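Local coordinates for regulatory protein PCRH (Pseudomonas aeruginosa, PDB 2XCB) that probably acts as a type III secretion chaperone, binding the chaperone-binding region of the translocator protein PopD, at residues A[88-93]-A[123-128]; A[61-66]-A[92-97]. All coordinates share one frame; numbering follows the deposited sequence.

Interaction 1. Residues A[88-93]-A[123-128]; sequences FPFHAA and EALAAR
The ring of F90 carries L125 on one face: the methyl CD1 sits 3.7 Å from the ring centroid and only 8° off the normal, a CH-pi contact placed almost over the middle of the ring. R128 reaches the far end of the same ring from an oblique direction. For the guanidinium the meeting is simpler, since F90 CZ lies over the centre of one face of that group, 3.6 Å from R128 CZ, while the two planes are inclined by 61°. This is neither a flat stack nor a polar bond. H91 stands beside the F90 ring, its CE1 at the ring edge and in plane, with F90 CD2 over a face of the imidazole, toward its rim. F109 of helix 102-117 meets F90 edge-to-face.

The torsions explain how one phenylalanine serves both partners. With CG of F90 anti to the backbone N (chi1 -178°), the ring is thrown straight across the gap to helix 123-140. The R128 chain bends at chi3, which brings the face of the guanidinium up against CZ of F90. Phenylalanine suits the site because it offers a broad apolar face to L125 CD1, while its CE2-CZ end meets R128 obliquely. Leucine offers a forked end that puts one methyl on the ring centre. R128 also makes a weak, long ion pair through NH1 with an acidic side chain of the bound peptide, and another through NH2 with E94. Backbones stay well apart, 8.5 Å between the CA atoms of F90 and L125, so large side chains must fill the interval. The contact joins helix 87-98 to the last helix, 123-140, past helix 102-117, in an all-helical array consistent with the TPR-like fold of translocator chaperones.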
loop_
_atom_site.group_PDB
_atom_site.type_symbol
_atom_site.label_atom_id
_atom_site.label_comp_id
_atom_site.label_asym_id
_atom_site.label_seq_id
_atom_site.Cartn_x
_atom_site.Cartn_y
_atom_site.Cartn_z
ATOM N N PHE A 88 -4.434 13.897 -19.043
ATOM C CA PHE A 88 -3.098 13.536 -19.466
ATOM C C PHE A 88 -2.463 14.637 -20.296
ATOM O O PHE A 88 -1.412 15.113 -19.927
ATOM C CB PHE A 88 -3.132 12.184 -20.187
ATOM C CG PHE A 88 -3.419 10.993 -19.227
ATOM C CD1 PHE A 88 -2.540 10.712 -18.159
ATOM C CD2 PHE A 88 -4.613 10.254 -19.345
ATOM C CE1 PHE A 88 -2.752 9.605 -17.287
ATOM C CE2 PHE A 88 -4.898 9.173 -18.482
ATOM C CZ PHE A 88 -3.942 8.837 -17.426
ATOM N N PRO A 89 -3.067 15.030 -21.450
ATOM C CA PRO A 89 -2.283 16.026 -22.254
ATOM C C PRO A 89 -2.283 17.389 -21.578
ATOM O O PRO A 89 -1.364 18.124 -21.673
ATOM C CB PRO A 89 -3.089 16.100 -23.579
ATOM C CG PRO A 89 -4.385 15.390 -23.330
ATOM C CD PRO A 89 -4.039 14.323 -22.298
ATOM N N PHE A 90 -3.309 17.666 -20.800
ATOM C CA PHE A 90 -3.346 18.927 -20.085
ATOM C C PHE A 90 -2.180 19.027 -19.073
ATOM O O PHE A 90 -1.364 19.999 -19.164
ATOM C CB PHE A 90 -4.731 19.123 -19.357
ATOM C CG PHE A 90 -4.847 20.462 -18.611
ATOM C CD1 PHE A 90 -5.213 21.634 -19.288
ATOM C CD2 PHE A 90 -4.539 20.555 -17.214
ATOM C CE1 PHE A 90 -5.311 22.892 -18.619
ATOM C CE2 PHE A 90 -4.579 21.775 -16.551
ATOM C CZ PHE A 90 -4.968 22.978 -17.280
ATOM N N HIS A 91 -2.047 18.045 -18.146
ATOM C CA HIS A 91 -0.982 18.163 -17.183
ATOM C C HIS A 91 0.381 17.958 -17.820
ATOM O O HIS A 91 1.340 18.523 -17.335
ATOM C CB HIS A 91 -1.175 17.231 -15.994
ATOM C CG HIS A 91 -2.426 17.630 -15.221
ATOM N ND1 HIS A 91 -2.528 18.883 -14.661
ATOM C CD2 HIS A 91 -3.655 17.067 -15.122
ATOM C CE1 HIS A 91 -3.759 19.040 -14.135
ATOM N NE2 HIS A 91 -4.460 17.942 -14.405
ATOM N N ALA A 92 0.429 17.176 -18.889
ATOM C CA ALA A 92 1.680 17.034 -19.654
ATOM C C ALA A 92 2.101 18.421 -20.224
ATOM O O ALA A 92 3.298 18.744 -20.327
ATOM C CB ALA A 92 1.506 16.071 -20.808
ATOM N N ALA A 93 1.109 19.151 -20.708
ATOM C CA ALA A 93 1.381 20.480 -21.274
ATOM C C ALA A 93 1.958 21.395 -20.186
ATOM O O ALA A 93 2.890 22.148 -20.436
ATOM C CB ALA A 93 0.084 21.033 -21.860
ATOM N N GLU A 123 -16.251 20.276 -18.706
ATOM C CA GLU A 123 -16.461 21.651 -19.172
ATOM C C GLU A 123 -15.513 22.732 -18.576
ATOM O O GLU A 123 -15.099 23.630 -19.287
ATOM C CB GLU A 123 -17.928 22.038 -18.930
ATOM C CG GLU A 123 -18.319 23.477 -19.309
ATOM C CD GLU A 123 -19.853 23.709 -19.246
ATOM O OE1 GLU A 123 -20.459 23.487 -18.164
ATOM O OE2 GLU A 123 -20.452 24.113 -20.277
ATOM N N ALA A 124 -15.184 22.666 -17.282
ATOM C CA ALA A 124 -14.226 23.621 -16.697
ATOM C C ALA A 124 -12.800 23.439 -17.274
ATOM O O ALA A 124 -12.093 24.416 -17.547
ATOM C CB ALA A 124 -14.210 23.496 -15.163
ATOM N N LEU A 125 -12.386 22.189 -17.454
ATOM C CA LEU A 125 -11.067 21.868 -17.966
ATOM C C LEU A 125 -10.914 22.330 -19.416
ATOM O O LEU A 125 -9.856 22.842 -19.757
ATOM C CB LEU A 125 -10.751 20.351 -17.844
ATOM C CG LEU A 125 -9.301 19.867 -18.088
ATOM C CD1 LEU A 125 -8.329 20.585 -17.176
ATOM C CD2 LEU A 125 -9.153 18.348 -17.918
ATOM N N ALA A 126 -11.953 22.141 -20.229
ATOM C CA ALA A 126 -11.975 22.586 -21.613
ATOM C C ALA A 126 -11.662 24.092 -21.690
ATOM O O ALA A 126 -10.801 24.497 -22.448
ATOM C CB ALA A 126 -13.281 22.267 -22.284
ATOM N N ALA A 127 -12.314 24.890 -20.858
ATOM C CA ALA A 127 -12.063 26.337 -20.793
ATOM C C ALA A 127 -10.657 26.653 -20.319
ATOM O O ALA A 127 -10.000 27.540 -20.865
ATOM C CB ALA A 127 -13.100 26.999 -19.888
ATOM N N ARG A 128 -10.138 25.888 -19.356
ATOM C CA ARG A 128 -8.755 26.099 -18.909
ATOM C C ARG A 128 -7.768 25.735 -19.985
ATOM O O ARG A 128 -6.778 26.411 -20.112
ATOM C CB ARG A 128 -8.375 25.270 -17.667
ATOM C CG ARG A 128 -8.983 25.735 -16.335
ATOM C CD ARG A 128 -8.575 24.736 -15.213
ATOM N NE ARG A 128 -7.189 24.915 -14.781
ATOM C CZ ARG A 128 -6.464 24.008 -14.131
ATOM N NH1 ARG A 128 -6.955 22.801 -13.852
ATOM N NH2 ARG A 128 -5.232 24.326 -13.764
#

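Interaction 2. Residues A[61-66]-A[92-97]; sequences CRQSLG and AAECHL
Q63 and E94 approach each other at about a right angle, with amide and carboxylate planes 82° apart. A single hydrogen bond joins them: Q63 NE2 donates to E94 OE2 over 2.8 Å, nearly straight at 167°. The acceptor lies in the amide plane of Q63, but the donor arrives from above the carboxylate plane, well out of it. Q63 reaches across because its CG is anti to the backbone N (chi1 -162°) and the chain runs on extended. E94 OE2 is gripped a second time by H91 ND1, and Q63 OE1 accepts a hydrogen bond from Y75 OH, so both ends of the amide are engaged and its rotation is fixed.

In what is probably a TPR-like helical array, this links helices 52-64 and 87-98, with helix 68-81 touching both. Glutamine suits the place because one amide can donate a hydrogen bond to a carboxylate through its NH2 while its oxygen faces a tyrosine hydroxyl. Beside the polar pair, C95 SG packs against the aliphatic part of Q63, 3.7 Å from its CG; a small, polarisable thiol fits where the CA atoms of Q63 and C95 are 7.0 Å apart.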
loop_
_atom_site.group_PDB
_atom_site.type_symbol
_atom_site.label_atom_id
_atom_site.label_comp_id
_atom_site.label_asym_id
_atom_site.label_seq_id
_atom_site.Cartn_x
_atom_site.Cartn_y
_atom_site.Cartn_z
ATOM N N CYS A 61 2.050 13.094 -8.828
ATOM C CA CYS A 61 3.026 13.143 -7.743
ATOM C C CYS A 61 4.353 13.684 -8.168
ATOM O O CYS A 61 4.909 14.518 -7.487
ATOM C CB CYS A 61 3.259 11.744 -7.110
ATOM S SG CYS A 61 1.877 11.193 -6.254
ATOM N N ARG A 62 4.833 13.210 -9.304
ATOM C CA ARG A 62 6.092 13.654 -9.840
ATOM C C ARG A 62 6.051 15.156 -10.269
ATOM O O ARG A 62 6.984 15.937 -10.017
ATOM C CB ARG A 62 6.442 12.767 -11.016
ATOM C CG ARG A 62 6.904 11.379 -10.550
ATOM C CD ARG A 62 6.921 10.401 -11.690
ATOM N NE ARG A 62 7.596 9.170 -11.287
ATOM C CZ ARG A 62 7.969 8.178 -12.100
ATOM N NH1 ARG A 62 7.679 8.168 -13.414
ATOM N NH2 ARG A 62 8.539 7.099 -11.544
ATOM N N GLN A 63 4.943 15.536 -10.889
ATOM C CA GLN A 63 4.715 16.950 -11.197
ATOM C C GLN A 63 4.858 17.831 -9.953
ATOM O O GLN A 63 5.575 18.826 -9.998
ATOM C CB GLN A 63 3.343 17.188 -11.851
ATOM C CG GLN A 63 3.281 18.577 -12.573
ATOM C CD GLN A 63 1.945 18.821 -13.290
ATOM O OE1 GLN A 63 1.264 17.900 -13.662
ATOM N NE2 GLN A 63 1.597 20.098 -13.488
ATOM N N SER A 64 4.196 17.450 -8.849
ATOM C CA SER A 64 4.194 18.245 -7.625
ATOM C C SER A 64 5.563 18.330 -6.967
ATOM O O SER A 64 5.821 19.267 -6.211
ATOM C CB SER A 64 3.193 17.686 -6.648
ATOM O OG SER A 64 1.912 18.136 -6.977
ATOM N N LEU A 65 6.420 17.349 -7.253
ATOM C CA LEU A 65 7.802 17.298 -6.793
ATOM C C LEU A 65 8.790 17.905 -7.788
ATOM O O LEU A 65 9.999 17.839 -7.599
ATOM C CB LEU A 65 8.200 15.810 -6.613
ATOM C CG LEU A 65 7.545 15.120 -5.405
ATOM C CD1 LEU A 65 7.823 13.599 -5.510
ATOM C CD2 LEU A 65 8.117 15.726 -4.093
ATOM N N GLY A 66 8.296 18.424 -8.891
ATOM C CA GLY A 66 9.220 19.054 -9.857
ATOM C C GLY A 66 9.949 18.097 -10.706
ATOM O O GLY A 66 10.952 18.469 -11.371
ATOM N N ALA A 92 0.429 17.176 -18.889
ATOM C CA ALA A 92 1.680 17.034 -19.654
ATOM C C ALA A 92 2.101 18.421 -20.224
ATOM O O ALA A 92 3.298 18.744 -20.327
ATOM C CB ALA A 92 1.506 16.071 -20.808
ATOM N N ALA A 93 1.109 19.151 -20.708
ATOM C CA ALA A 93 1.381 20.480 -21.274
ATOM C C ALA A 93 1.958 21.395 -20.186
ATOM O O ALA A 93 2.890 22.148 -20.436
ATOM C CB ALA A 93 0.084 21.033 -21.860
ATOM N N GLU A 94 1.405 21.333 -18.955
ATOM C CA GLU A 94 2.036 22.082 -17.854
ATOM C C GLU A 94 3.517 21.761 -17.594
ATOM O O GLU A 94 4.379 22.674 -17.299
ATOM C CB GLU A 94 1.270 21.875 -16.563
ATOM C CG GLU A 94 -0.136 22.469 -16.624
ATOM C CD GLU A 94 -0.907 22.169 -15.369
ATOM O OE1 GLU A 94 -1.734 23.041 -15.033
ATOM O OE2 GLU A 94 -0.663 21.092 -14.713
ATOM N N CYS A 95 3.834 20.462 -17.665
ATOM C CA CYS A 95 5.200 20.013 -17.472
ATOM C C CYS A 95 6.027 20.535 -18.647
ATOM O O CYS A 95 7.129 20.972 -18.402
ATOM C CB CYS A 95 5.333 18.458 -17.417
ATOM S SG CYS A 95 4.361 17.734 -15.986
ATOM N N HIS A 96 5.527 20.460 -19.885
ATOM C CA HIS A 96 6.327 20.946 -20.997
ATOM C C HIS A 96 6.660 22.431 -20.813
ATOM O O HIS A 96 7.753 22.899 -21.124
ATOM C CB HIS A 96 5.561 20.775 -22.300
ATOM C CG HIS A 96 5.561 19.380 -22.847
ATOM N ND1 HIS A 96 6.716 18.685 -23.113
ATOM C CD2 HIS A 96 4.540 18.532 -23.121
ATOM C CE1 HIS A 96 6.413 17.506 -23.639
ATOM N NE2 HIS A 96 5.095 17.390 -23.661
ATOM N N LEU A 97 5.687 23.174 -20.322
ATOM C CA LEU A 97 5.819 24.622 -20.098
ATOM C C LEU A 97 6.903 24.885 -19.071
ATOM O O LEU A 97 7.856 25.653 -19.321
ATOM C CB LEU A 97 4.464 25.160 -19.598
ATOM C CG LEU A 97 3.607 26.108 -20.419
ATOM C CD1 LEU A 97 2.744 26.978 -19.433
ATOM C CD2 LEU A 97 4.500 27.030 -21.292
#

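In the fold
Helix 87-98 is common to both contacts: interaction 1 ties it forward to helix 123-140, interaction 2 back to helix 52-64, and their centres lie about 13 Å apart. H91 and E94 bridge them. The CB of H91 rests 3.4 Å from Q63 OE1, and E94 OE1 stands 3.9 Å from R128 NH2. H91 NE2 is hydrogen-bonded to an acidic side chain of the bound peptide, and the ND1 bond is consistent with holding the imidazole so that NE2 faces that peptide. Q63 also packs against an apolar peptide side chain, so residues of both contacts line the peptide-binding surface.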